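Side-chain contacts in nitrilotriacetate monooxygenase (Burkholderia pseudomallei, PDB 3SDO), which probably acts as an FMN-dependent monooxygenase of the luciferase-like family, using molecular oxygen to oxidise its organic substrate: residues 111-116 and 124-129; 216-221 and 226-231; 221-226 and 250-255; 232-237 and 260-265. One frame throughout, in Å; residues are numbered along the deposited sequence.

Interaction 1: residues 111-116 and 124-129; sequences RQFASL and AGWNVV
Phe-113 and Trp-126 carry this contact, which ties a helix to the following strand within a beta-alpha-beta unit (strand 94-100, helix 106-119, strand 124-129) of the TIM-barrel-like fold. Helix and strand segments run nearly antiparallel, at 150°, with their axes 8.1 Å apart.

The aromatic part is an offset stack: the Phe-113 ring and the five-membered ring of Trp-126 have centroids 4.5 Å apart and planes inclined by 26°. Phe-113 CE2 comes within 3.5 Å of Trp-126 CD1, so the overlap involves the rim of the phenyl ring and not its middle. The middle is taken by a CH-pi contact: Trp-126 CB stands 3.7 Å from the Phe-113 centroid, almost on the ring normal. With CG anti to the backbone N (chi1 170°), the indole lies where its other face receives Val-128 CG2, which leaves it sandwiched.

The polar part is slight across the two segments. Gly-125 O approaches Phe-113 CE1 obliquely at 3.3 Å, and the indole N-H is bonded to Met-99 O on the neighbouring strand, which fixes the rotation of the ring system. Helix 150-165 covers the cluster further, through Trp-165 beside Phe-113 and His-157 beside Trp-126.

The aliphatic part lies one helical turn on, where Leu-116 CD2 rests 3.9 Å from Ala-124 CB.

Interaction 2: residues 216-221 and 226-231; sequences IFQAGS and IDLAGR
Gln-218 closes on helix 223-232 with both ends of its amide: NE2 hydrogen-bonds to Ser-232 OG at the helix end, a hydroxyl also bonded to Leu-228 O, while OE1 lies against the helix backbone 3.3 Å from Ala-229 CA. The same oxygen is 3.5 Å from Leu-228 CG and 3.9 Å from Ala-229 CB, so carbon-bound hydrogens line much of its approach. Ala-229 N is also close to OE1, but the angle is too poor for a hydrogen bond. The glutamine reaches this place because CG sits beside the backbone N (chi1 -66°) and the chain then runs straight from CA to CD (chi2 178°).

This is the strand-to-helix half of a beta-alpha-beta unit in the barrel: strand 215-218 ends, a short loop turns back, and helix 223-232 packs over the strand. At the loop end the backbones come close, with the CA atoms of Gly-220 and Ile-226 5.3 Å apart; Gly-220 has no side chain on this tight side. The Ile-226 side chain follows the loop backbone, placing CG1 4.0 Å from Gly-220 O and CD1 3.7 Å from Ser-221 O. Ser-221 is a predicted FMN-binding residue, and the Leu-228 side chain comes within about 4 Å of that of Tyr-151, another predicted one.

Between the two segments the chemistry is thus dispersion and weak C-H to oxygen contact, while directional holding of the buried amide comes from Ser-232.

Interaction 3: residues 221-226 and 250-255; sequences SSDDGI and YRRVKA
Arg-252 reaches from helix 243-259 to the first turn of helix 223-232, where Asp-223 takes its charge and Ile-226 takes its face. The arginine starts with CG beside the backbone N and extends through CD, then bends at chi3 (70°), turning the guanidinium flat over Ile-226. CD1 of that isoleucine, at the end of a chain extended at chi2, lies over the centre of the plane, only 3.2 Å from Arg-252 NH1: tight packing of a methyl on a cation. The CG2 branch points instead to the helix backbone and meets Val-253 CG2 at 4.2 Å.

Asp-223 comes to the guanidinium edge. Arg-252 NH2 donates to its OD1 at 2.9 Å (N-H...O 145°), a salt bridge in the guanidinium plane but from above the carboxylate plane, as the two planes are almost perpendicular. One water completes a small ring, accepting from Arg-252 NH1 at 2.9 Å and donating to Asp-223 OD1 and Ser-221 O.

Just before the helix, Ser-222 is the N-cap: its OG accepts from Gly-225 N at 2.9 Å and is also bonded to Tyr-151 OH. Ser-221, Ser-222 and Tyr-151 are predicted FMN-binding residues.

A carboxylate at a helix start, paired with an arginine, is probably stabilised by both, so the contact couples charge pairing at the surface to apolar packing beneath it.

Interaction 4: residues 232-237 and 260-265; sequences SADAVF and AGRNPD
The Arg-262 guanidinium has Ser-232 CA over one face, and its edge receives Ala-233 O and Asp-234 OD1 near the plane. It thereby joins the loop after helix 243-259 to the turn between helix 223-232 and strand 235-238, two successive connections of the TIM-barrel-like fold on the side where strands begin.

The grip is end-on and bifurcated: NH1 and NH2 both donate to Ala-233 O, at 2.8 Å and 2.9 Å, and both approach from the same face of its peptide plane. Each bond is bent, with N-H...O angles near 145°, as expected when two N-H groups share one oxygen. Arg-262 NH1 also bonds Gly-230 O in the last turn of helix 223-232, so the cation gathers carbonyls at a helix end, where the charge is probably favourable. The bend at chi3 (73°) swings the group back to them from an otherwise extended start.

Asp-234 adds only a long salt bridge, OD1 to Arg-262 NH2 at 3.9 Å, with carboxylate and guanidinium planes 66° apart. Its firmer partner is Ile-216 N on the adjoining strand, which OD2 accepts from.

The loop carrying the arginine is itself shaped by two local motifs. Gly-261, with positive phi, closes helix 243-259 in a Schellman motif; Asn-263 forms an Asx turn, its OD1 accepting from Asp-265 N at 3.0 Å.

Three of the contacts follow neighbouring barrel strands in order: interaction 1 on strand 124-129, interaction 2 on 215-218 and interaction 4 on 235-238. Interactions 1 and 2 have centres about 16 Å apart and are joined by backbone hydrogen bonds between their strands. Interactions 2 and 3 share helix 223-232 and lie about 7 Å apart; interaction 3 links that helix to helix 243-259, and interaction 4, about 8 Å from interaction 2, sits at the helix's far end. Interactions 3 and 4 interleave along the chain. Interactions 2, 3 and 4 hold helix 223-232 along its length and at both ends, its start carrying predicted FMN-binding serines.

Interaction 1: residues 111-116 and 124-129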
loop_
_atom_site.group_PDB
_atom_site.type_symbol
_atom_site.label_atom_id
_atom_site.label_comp_id
_atom_site.label_asym_id
_atom_site.label_seq_id
_atom_site.Cartn_x
_atom_site.Cartn_y
_atom_site.Cartn_z
ATOM N N ARG A 111 -3.911 -4.919 9.395
ATOM C CA ARG A 111 -3.358 -3.614 9.774
ATOM C C ARG A 111 -3.334 -2.645 8.616
ATOM O O ARG A 111 -3.695 -1.486 8.781
ATOM C CB ARG A 111 -1.918 -3.733 10.302
ATOM C CG ARG A 111 -1.748 -4.378 11.673
ATOM C CD ARG A 111 -0.319 -4.220 12.155
ATOM N NE ARG A 111 0.002 -2.834 12.486
ATOM C CZ ARG A 111 1.206 -2.276 12.381
ATOM N NH1 ARG A 111 2.243 -2.952 11.904
ATOM N NH2 ARG A 111 1.363 -1.010 12.731
ATOM N N GLN A 112 -2.912 -3.107 7.444
ATOM C CA GLN A 112 -2.726 -2.202 6.327
ATOM C C GLN A 112 -4.060 -1.720 5.815
ATOM O O GLN A 112 -4.234 -0.517 5.630
ATOM C CB GLN A 112 -1.854 -2.817 5.215
ATOM C CG GLN A 112 -0.413 -3.007 5.645
ATOM C CD GLN A 112 0.516 -3.370 4.506
ATOM O OE1 GLN A 112 0.156 -4.128 3.614
ATOM N NE2 GLN A 112 1.728 -2.824 4.533
ATOM N N PHE A 113 -5.024 -2.626 5.647
ATOM C CA PHE A 113 -6.390 -2.211 5.296
ATOM C C PHE A 113 -7.119 -1.400 6.394
ATOM O O PHE A 113 -7.835 -0.449 6.063
ATOM C CB PHE A 113 -7.254 -3.398 4.824
ATOM C CG PHE A 113 -7.016 -3.772 3.400
ATOM C CD1 PHE A 113 -7.506 -2.980 2.365
ATOM C CD2 PHE A 113 -6.284 -4.890 3.074
ATOM C CE1 PHE A 113 -7.290 -3.325 1.050
ATOM C CE2 PHE A 113 -6.059 -5.212 1.742
ATOM C CZ PHE A 113 -6.568 -4.399 0.738
ATOM N N ALA A 114 -6.937 -1.751 7.672
ATOM C CA ALA A 114 -7.538 -0.958 8.785
ATOM C C ALA A 114 -6.987 0.478 8.843
ATOM O O ALA A 114 -7.720 1.422 9.148
ATOM C CB ALA A 114 -7.340 -1.641 10.121
ATOM N N SER A 115 -5.714 0.629 8.500
ATOM C CA SER A 115 -5.046 1.923 8.532
ATOM C C SER A 115 -5.532 2.773 7.358
ATOM O O SER A 115 -5.856 3.950 7.530
ATOM C CB SER A 115 -3.517 1.727 8.566
ATOM O OG SER A 115 -2.781 2.937 8.619
ATOM N N LEU A 116 -5.599 2.182 6.167
ATOM C CA LEU A 116 -6.227 2.864 5.028
ATOM C C LEU A 116 -7.660 3.294 5.372
ATOM O O LEU A 116 -8.061 4.438 5.100
ATOM C CB LEU A 116 -6.206 1.965 3.778
ATOM C CG LEU A 116 -7.020 2.383 2.547
ATOM C CD1 LEU A 116 -6.423 3.687 1.935
ATOM C CD2 LEU A 116 -7.089 1.228 1.511
ATOM N N ALA A 124 -12.329 2.210 2.839
ATOM C CA ALA A 124 -11.527 1.093 2.327
ATOM C C ALA A 124 -12.367 -0.104 1.877
ATOM O O ALA A 124 -13.437 -0.398 2.446
ATOM C CB ALA A 124 -10.519 0.646 3.376
ATOM N N GLY A 125 -11.847 -0.819 0.887
ATOM C CA GLY A 125 -12.388 -2.119 0.466
ATOM C C GLY A 125 -11.241 -3.061 0.154
ATOM O O GLY A 125 -10.180 -2.622 -0.293
ATOM N N TRP A 126 -11.416 -4.352 0.437
ATOM C CA TRP A 126 -10.391 -5.344 0.120
ATOM C C TRP A 126 -10.983 -6.331 -0.854
ATOM O O TRP A 126 -11.999 -6.968 -0.540
ATOM C CB TRP A 126 -9.894 -6.071 1.394
ATOM C CG TRP A 126 -8.999 -7.287 1.174
ATOM C CD1 TRP A 126 -8.194 -7.528 0.113
ATOM C CD2 TRP A 126 -8.802 -8.398 2.081
ATOM N NE1 TRP A 126 -7.522 -8.724 0.279
ATOM C CE2 TRP A 126 -7.887 -9.278 1.475
ATOM C CE3 TRP A 126 -9.330 -8.732 3.333
ATOM C CZ2 TRP A 126 -7.496 -10.479 2.071
ATOM C CZ3 TRP A 126 -8.938 -9.908 3.934
ATOM C CH2 TRP A 126 -8.033 -10.777 3.296
ATOM N N ASN A 127 -10.363 -6.431 -2.038
ATOM C CA ASN A 127 -10.693 -7.451 -3.015
ATOM C C ASN A 127 -9.860 -8.670 -2.701
ATOM O O ASN A 127 -8.643 -8.671 -2.930
ATOM C CB ASN A 127 -10.442 -6.999 -4.464
ATOM C CG ASN A 127 -10.724 -8.110 -5.464
ATOM O OD1 ASN A 127 -11.719 -8.844 -5.325
ATOM N ND2 ASN A 127 -9.856 -8.256 -6.469
ATOM N N VAL A 128 -10.519 -9.680 -2.144
ATOM C CA VAL A 128 -9.881 -10.925 -1.718
ATOM C C VAL A 128 -9.647 -11.804 -2.943
ATOM O O VAL A 128 -10.591 -12.231 -3.602
ATOM C CB VAL A 128 -10.754 -11.664 -0.679
ATOM C CG1 VAL A 128 -10.134 -13.045 -0.271
ATOM C CG2 VAL A 128 -10.968 -10.782 0.548
ATOM N N VAL A 129 -8.375 -12.022 -3.263
ATOM C CA VAL A 129 -8.001 -12.832 -4.400
ATOM C C VAL A 129 -7.583 -14.230 -3.936
ATOM O O VAL A 129 -6.654 -14.380 -3.154
ATOM C CB VAL A 129 -6.946 -12.106 -5.235
ATOM C CG1 VAL A 129 -6.066 -13.053 -5.954
ATOM C CG2 VAL A 129 -7.660 -11.138 -6.205
#

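Interaction 2: residues 216-221 and 226-231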
loop_
_atom_site.group_PDB
_atom_site.type_symbol
_atom_site.label_atom_id
_atom_site.label_comp_id
_atom_site.label_asym_id
_atom_site.label_seq_id
_atom_site.Cartn_x
_atom_site.Cartn_y
_atom_site.Cartn_z
ATOM N N ILE A 216 -15.723 -6.137 1.807
ATOM C CA ILE A 216 -15.100 -7.275 1.141
ATOM C C ILE A 216 -15.668 -7.444 -0.264
ATOM O O ILE A 216 -16.890 -7.622 -0.448
ATOM C CB ILE A 216 -15.296 -8.594 1.928
ATOM C CG1 ILE A 216 -14.770 -8.465 3.351
ATOM C CG2 ILE A 216 -14.611 -9.785 1.213
ATOM C CD1 ILE A 216 -13.344 -7.944 3.485
ATOM N N PHE A 217 -14.760 -7.381 -1.237
ATOM C CA PHE A 217 -15.028 -7.663 -2.635
ATOM C C PHE A 217 -14.432 -9.022 -2.975
ATOM O O PHE A 217 -13.381 -9.409 -2.440
ATOM C CB PHE A 217 -14.384 -6.592 -3.526
ATOM C CG PHE A 217 -15.128 -5.288 -3.537
ATOM C CD1 PHE A 217 -15.134 -4.473 -2.437
ATOM C CD2 PHE A 217 -15.796 -4.878 -4.671
ATOM C CE1 PHE A 217 -15.806 -3.286 -2.455
ATOM C CE2 PHE A 217 -16.509 -3.705 -4.696
ATOM C CZ PHE A 217 -16.524 -2.916 -3.589
ATOM N N GLN A 218 -15.106 -9.756 -3.850
ATOM C CA GLN A 218 -14.553 -11.009 -4.363
ATOM C C GLN A 218 -14.980 -11.213 -5.805
ATOM O O GLN A 218 -15.928 -10.604 -6.255
ATOM C CB GLN A 218 -15.010 -12.192 -3.514
ATOM C CG GLN A 218 -14.488 -12.197 -2.105
ATOM C CD GLN A 218 -15.000 -13.345 -1.287
ATOM O OE1 GLN A 218 -15.416 -14.380 -1.830
ATOM N NE2 GLN A 218 -15.026 -13.152 0.044
ATOM N N ALA A 219 -14.269 -12.055 -6.534
ATOM C CA ALA A 219 -14.640 -12.346 -7.930
ATOM C C ALA A 219 -14.607 -13.822 -8.280
ATOM O O ALA A 219 -14.388 -14.179 -9.429
ATOM C CB ALA A 219 -13.754 -11.565 -8.875
ATOM N N GLY A 220 -14.880 -14.692 -7.315
ATOM C CA GLY A 220 -14.902 -16.129 -7.600
ATOM C C GLY A 220 -15.942 -16.456 -8.674
ATOM O O GLY A 220 -17.025 -15.882 -8.692
ATOM N N SER A 221 -15.587 -17.375 -9.564
ATOM C CA SER A 221 -16.409 -17.743 -10.701
ATOM C C SER A 221 -16.642 -19.250 -10.781
ATOM O O SER A 221 -17.618 -19.707 -11.373
ATOM C CB SER A 221 -15.721 -17.271 -11.971
ATOM O OG SER A 221 -14.438 -17.852 -12.065
ATOM N N ILE A 226 -17.959 -19.069 -6.058
ATOM C CA ILE A 226 -19.303 -18.523 -5.839
ATOM C C ILE A 226 -19.756 -18.770 -4.405
ATOM O O ILE A 226 -20.328 -17.902 -3.754
ATOM C CB ILE A 226 -20.301 -19.100 -6.858
ATOM C CG1 ILE A 226 -20.006 -18.504 -8.228
ATOM C CG2 ILE A 226 -21.761 -18.789 -6.472
ATOM C CD1 ILE A 226 -20.734 -19.184 -9.386
ATOM N N ASP A 227 -19.472 -19.963 -3.904
ATOM C CA ASP A 227 -19.832 -20.299 -2.551
ATOM C C ASP A 227 -19.087 -19.439 -1.515
ATOM O O ASP A 227 -19.671 -18.978 -0.529
ATOM C CB ASP A 227 -19.549 -21.772 -2.292
ATOM C CG ASP A 227 -20.292 -22.286 -1.090
ATOM O OD1 ASP A 227 -21.540 -22.136 -1.059
ATOM O OD2 ASP A 227 -19.627 -22.817 -0.181
ATOM N N LEU A 228 -17.793 -19.238 -1.719
ATOM C CA LEU A 228 -17.060 -18.350 -0.830
ATOM C C LEU A 228 -17.677 -16.957 -0.883
ATOM O O LEU A 228 -17.851 -16.337 0.154
ATOM C CB LEU A 228 -15.570 -18.299 -1.190
ATOM C CG LEU A 228 -14.687 -17.441 -0.287
ATOM C CD1 LEU A 228 -14.776 -17.852 1.152
ATOM C CD2 LEU A 228 -13.232 -17.484 -0.799
ATOM N N ALA A 229 -18.023 -16.476 -2.075
ATOM C CA ALA A 229 -18.615 -15.124 -2.209
ATOM C C ALA A 229 -19.918 -15.007 -1.423
ATOM O O ALA A 229 -20.141 -14.032 -0.704
ATOM C CB ALA A 229 -18.839 -14.763 -3.686
ATOM N N GLY A 230 -20.783 -16.009 -1.574
ATOM C CA GLY A 230 -22.055 -16.075 -0.837
ATOM C C GLY A 230 -21.892 -16.092 0.675
ATOM O O GLY A 230 -22.677 -15.457 1.393
ATOM N N ARG A 231 -20.861 -16.784 1.160
ATOM C CA ARG A 231 -20.602 -16.878 2.593
ATOM C C ARG A 231 -19.900 -15.661 3.175
ATOM O O ARG A 231 -19.983 -15.440 4.385
ATOM C CB ARG A 231 -19.732 -18.088 2.900
ATOM C CG ARG A 231 -20.487 -19.410 2.788
ATOM C CD ARG A 231 -19.545 -20.569 2.555
ATOM N NE ARG A 231 -18.385 -20.515 3.440
ATOM C CZ ARG A 231 -17.137 -20.852 3.087
ATOM N NH1 ARG A 231 -16.840 -21.268 1.851
ATOM N NH2 ARG A 231 -16.165 -20.770 3.986
#

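Interaction 3: residues 221-226 and 250-255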
loop_
_atom_site.group_PDB
_atom_site.type_symbol
_atom_site.label_atom_id
_atom_site.label_comp_id
_atom_site.label_asym_id
_atom_site.label_seq_id
_atom_site.Cartn_x
_atom_site.Cartn_y
_atom_site.Cartn_z
ATOM N N SER A 221 -15.587 -17.375 -9.564
ATOM C CA SER A 221 -16.409 -17.743 -10.701
ATOM C C SER A 221 -16.642 -19.250 -10.781
ATOM O O SER A 221 -17.618 -19.707 -11.373
ATOM C CB SER A 221 -15.721 -17.271 -11.971
ATOM O OG SER A 221 -14.438 -17.852 -12.065
ATOM N N SER A 222 -15.717 -20.015 -10.216
ATOM C CA SER A 222 -15.899 -21.450 -10.012
ATOM C C SER A 222 -16.998 -21.719 -8.996
ATOM O O SER A 222 -17.497 -20.797 -8.327
ATOM C CB SER A 222 -14.592 -22.073 -9.498
ATOM O OG SER A 222 -14.331 -21.707 -8.145
ATOM N N ASP A 223 -17.348 -22.994 -8.867
ATOM C CA ASP A 223 -18.346 -23.416 -7.906
ATOM C C ASP A 223 -17.894 -22.988 -6.509
ATOM O O ASP A 223 -18.667 -22.358 -5.786
ATOM C CB ASP A 223 -18.576 -24.936 -7.971
ATOM C CG ASP A 223 -19.333 -25.369 -9.229
ATOM O OD1 ASP A 223 -19.677 -24.508 -10.080
ATOM O OD2 ASP A 223 -19.583 -26.583 -9.369
ATOM N N ASP A 224 -16.651 -23.305 -6.139
ATOM C CA ASP A 224 -16.132 -22.928 -4.819
ATOM C C ASP A 224 -16.049 -21.396 -4.673
ATOM O O ASP A 224 -16.310 -20.853 -3.597
ATOM C CB ASP A 224 -14.740 -23.509 -4.576
ATOM C CG ASP A 224 -14.748 -25.020 -4.373
ATOM O OD1 ASP A 224 -15.820 -25.621 -4.204
ATOM O OD2 ASP A 224 -13.653 -25.608 -4.400
ATOM N N GLY A 225 -15.640 -20.721 -5.747
ATOM C CA GLY A 225 -15.563 -19.256 -5.755
ATOM C C GLY A 225 -16.898 -18.601 -5.422
ATOM O O GLY A 225 -16.973 -17.699 -4.590
ATOM N N ILE A 226 -17.959 -19.069 -6.058
ATOM C CA ILE A 226 -19.303 -18.523 -5.839
ATOM C C ILE A 226 -19.756 -18.770 -4.405
ATOM O O ILE A 226 -20.328 -17.902 -3.754
ATOM C CB ILE A 226 -20.301 -19.100 -6.858
ATOM C CG1 ILE A 226 -20.006 -18.504 -8.228
ATOM C CG2 ILE A 226 -21.761 -18.789 -6.472
ATOM C CD1 ILE A 226 -20.734 -19.184 -9.386
ATOM N N TYR A 250 -25.507 -13.898 -11.189
ATOM C CA TYR A 250 -26.241 -13.099 -10.212
ATOM C C TYR A 250 -27.104 -14.004 -9.329
ATOM O O TYR A 250 -27.059 -13.893 -8.110
ATOM C CB TYR A 250 -27.091 -12.043 -10.940
ATOM C CG TYR A 250 -27.839 -11.049 -10.064
ATOM C CD1 TYR A 250 -29.078 -11.361 -9.518
ATOM C CD2 TYR A 250 -27.356 -9.766 -9.883
ATOM C CE1 TYR A 250 -29.785 -10.432 -8.733
ATOM C CE2 TYR A 250 -28.055 -8.829 -9.121
ATOM C CZ TYR A 250 -29.266 -9.163 -8.549
ATOM O OH TYR A 250 -29.938 -8.231 -7.781
ATOM N N ARG A 251 -27.870 -14.903 -9.953
ATOM C CA ARG A 251 -28.781 -15.816 -9.243
ATOM C C ARG A 251 -28.049 -16.775 -8.319
ATOM O O ARG A 251 -28.500 -17.017 -7.206
ATOM C CB ARG A 251 -29.658 -16.613 -10.238
ATOM C CG ARG A 251 -30.704 -15.754 -10.958
ATOM C CD ARG A 251 -31.873 -16.550 -11.556
ATOM N NE ARG A 251 -31.510 -17.234 -12.795
ATOM C CZ ARG A 251 -31.128 -18.511 -12.894
ATOM N NH1 ARG A 251 -31.041 -19.303 -11.818
ATOM N NH2 ARG A 251 -30.827 -19.003 -14.091
ATOM N N ARG A 252 -26.910 -17.295 -8.770
ATOM C CA ARG A 252 -26.116 -18.224 -7.955
ATOM C C ARG A 252 -25.496 -17.552 -6.732
ATOM O O ARG A 252 -25.499 -18.131 -5.637
ATOM C CB ARG A 252 -25.025 -18.888 -8.810
ATOM C CG ARG A 252 -25.575 -19.733 -9.937
ATOM C CD ARG A 252 -24.465 -20.290 -10.813
ATOM N NE ARG A 252 -23.680 -21.302 -10.115
ATOM C CZ ARG A 252 -22.490 -21.739 -10.523
ATOM N NH1 ARG A 252 -21.919 -21.221 -11.612
ATOM N NH2 ARG A 252 -21.855 -22.683 -9.830
ATOM N N VAL A 253 -24.977 -16.332 -6.912
ATOM C CA VAL A 253 -24.343 -15.598 -5.810
ATOM C C VAL A 253 -25.397 -15.256 -4.744
ATOM O O VAL A 253 -25.186 -15.446 -3.534
ATOM C CB VAL A 253 -23.656 -14.312 -6.302
ATOM C CG1 VAL A 253 -23.323 -13.376 -5.092
ATOM C CG2 VAL A 253 -22.408 -14.669 -7.148
ATOM N N LYS A 254 -26.549 -14.781 -5.190
ATOM C CA LYS A 254 -27.624 -14.455 -4.259
ATOM C C LYS A 254 -28.121 -15.691 -3.514
ATOM O O LYS A 254 -28.319 -15.634 -2.292
ATOM C CB LYS A 254 -28.769 -13.734 -4.983
ATOM C CG LYS A 254 -28.353 -12.375 -5.579
ATOM C CD LYS A 254 -28.381 -11.192 -4.609
ATOM C CE LYS A 254 -27.964 -9.911 -5.377
ATOM N NZ LYS A 254 -27.964 -8.642 -4.633
ATOM N N ALA A 255 -28.319 -16.812 -4.211
ATOM C CA ALA A 255 -28.749 -18.057 -3.527
ATOM C C ALA A 255 -27.661 -18.550 -2.568
ATOM O O ALA A 255 -27.948 -19.034 -1.472
ATOM C CB ALA A 255 -29.109 -19.151 -4.541
HETATM O O HOH W 1 -19.179 -22.168 -11.832
#

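Interaction 4: residues 232-237 and 260-265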
loop_
_atom_site.group_PDB
_atom_site.type_symbol
_atom_site.label_atom_id
_atom_site.label_comp_id
_atom_site.label_asym_id
_atom_site.label_seq_id
_atom_site.Cartn_x
_atom_site.Cartn_y
_atom_site.Cartn_z
ATOM N N SER A 232 -19.184 -14.891 2.341
ATOM C CA SER A 232 -18.262 -13.870 2.902
ATOM C C SER A 232 -18.092 -12.548 2.135
ATOM O O SER A 232 -17.491 -11.625 2.668
ATOM C CB SER A 232 -16.872 -14.489 3.152
ATOM O OG SER A 232 -16.194 -14.772 1.916
ATOM N N ALA A 233 -18.624 -12.416 0.926
ATOM C CA ALA A 233 -18.449 -11.149 0.189
ATOM C C ALA A 233 -19.571 -10.145 0.464
ATOM O O ALA A 233 -20.724 -10.537 0.645
ATOM C CB ALA A 233 -18.349 -11.425 -1.292
ATOM N N ASP A 234 -19.225 -8.859 0.463
ATOM C CA ASP A 234 -20.201 -7.754 0.449
ATOM C C ASP A 234 -20.541 -7.350 -0.975
ATOM O O ASP A 234 -21.628 -6.829 -1.236
ATOM C CB ASP A 234 -19.638 -6.536 1.172
ATOM C CG ASP A 234 -19.323 -6.825 2.617
ATOM O OD1 ASP A 234 -20.237 -7.287 3.323
ATOM O OD2 ASP A 234 -18.182 -6.586 3.054
ATOM N N ALA A 235 -19.594 -7.562 -1.888
ATOM C CA ALA A 235 -19.747 -7.170 -3.280
ATOM C C ALA A 235 -18.940 -8.144 -4.128
ATOM O O ALA A 235 -17.859 -8.561 -3.734
ATOM C CB ALA A 235 -19.256 -5.745 -3.503
ATOM N N VAL A 236 -19.497 -8.531 -5.267
ATOM C CA VAL A 236 -18.927 -9.537 -6.105
ATOM C C VAL A 236 -18.894 -9.004 -7.506
ATOM O O VAL A 236 -19.864 -8.438 -7.979
ATOM C CB VAL A 236 -19.762 -10.841 -6.055
ATOM C CG1 VAL A 236 -19.104 -11.943 -6.892
ATOM C CG2 VAL A 236 -19.953 -11.293 -4.586
ATOM N N PHE A 237 -17.769 -9.166 -8.175
ATOM C CA PHE A 237 -17.701 -8.776 -9.550
ATOM C C PHE A 237 -17.332 -9.914 -10.492
ATOM O O PHE A 237 -17.103 -11.053 -10.074
ATOM C CB PHE A 237 -16.848 -7.528 -9.715
ATOM C CG PHE A 237 -15.450 -7.670 -9.280
ATOM C CD1 PHE A 237 -14.455 -8.006 -10.195
ATOM C CD2 PHE A 237 -15.101 -7.414 -7.972
ATOM C CE1 PHE A 237 -13.110 -8.108 -9.789
ATOM C CE2 PHE A 237 -13.795 -7.519 -7.558
ATOM C CZ PHE A 237 -12.791 -7.880 -8.470
ATOM N N ALA A 260 -26.122 -19.432 3.063
ATOM C CA ALA A 260 -25.228 -19.165 4.198
ATOM C C ALA A 260 -25.915 -18.419 5.350
ATOM O O ALA A 260 -25.249 -18.074 6.333
ATOM C CB ALA A 260 -23.969 -18.375 3.745
ATOM N N GLY A 261 -27.222 -18.159 5.234
ATOM C CA GLY A 261 -27.966 -17.439 6.268
ATOM C C GLY A 261 -27.747 -15.933 6.223
ATOM O O GLY A 261 -28.045 -15.230 7.189
ATOM N N ARG A 262 -27.254 -15.426 5.096
ATOM C CA ARG A 262 -27.047 -13.992 4.948
ATOM C C ARG A 262 -28.188 -13.370 4.154
ATOM O O ARG A 262 -28.935 -14.054 3.473
ATOM C CB ARG A 262 -25.700 -13.711 4.282
ATOM C CG ARG A 262 -24.486 -14.210 5.061
ATOM C CD ARG A 262 -23.217 -14.027 4.264
ATOM N NE ARG A 262 -22.822 -12.621 4.188
ATOM C CZ ARG A 262 -22.245 -12.026 3.141
ATOM N NH1 ARG A 262 -21.975 -12.668 2.006
ATOM N NH2 ARG A 262 -21.927 -10.752 3.246
ATOM N N ASN A 263 -28.311 -12.058 4.240
ATOM C CA ASN A 263 -29.339 -11.336 3.499
ATOM C C ASN A 263 -28.757 -10.981 2.127
ATOM O O ASN A 263 -27.799 -10.206 2.058
ATOM C CB ASN A 263 -29.733 -10.076 4.281
ATOM C CG ASN A 263 -30.805 -9.275 3.587
ATOM O OD1 ASN A 263 -31.136 -9.537 2.431
ATOM N ND2 ASN A 263 -31.366 -8.280 4.295
ATOM N N PRO A 264 -29.301 -11.578 1.036
ATOM C CA PRO A 264 -28.717 -11.377 -0.298
ATOM C C PRO A 264 -28.845 -9.949 -0.816
ATOM O O PRO A 264 -28.119 -9.558 -1.735
ATOM C CB PRO A 264 -29.510 -12.329 -1.186
ATOM C CG PRO A 264 -30.755 -12.631 -0.460
ATOM C CD PRO A 264 -30.463 -12.494 0.995
ATOM N N ASP A 265 -29.766 -9.184 -0.226
ATOM C CA ASP A 265 -29.945 -7.760 -0.514
ATOM C C ASP A 265 -28.633 -6.987 -0.259
ATOM O O ASP A 265 -28.384 -5.962 -0.873
ATOM C CB ASP A 265 -31.091 -7.252 0.400
ATOM C CG ASP A 265 -31.569 -5.827 0.096
ATOM O OD1 ASP A 265 -31.327 -5.301 -1.004
ATOM O OD2 ASP A 265 -32.245 -5.247 1.003
#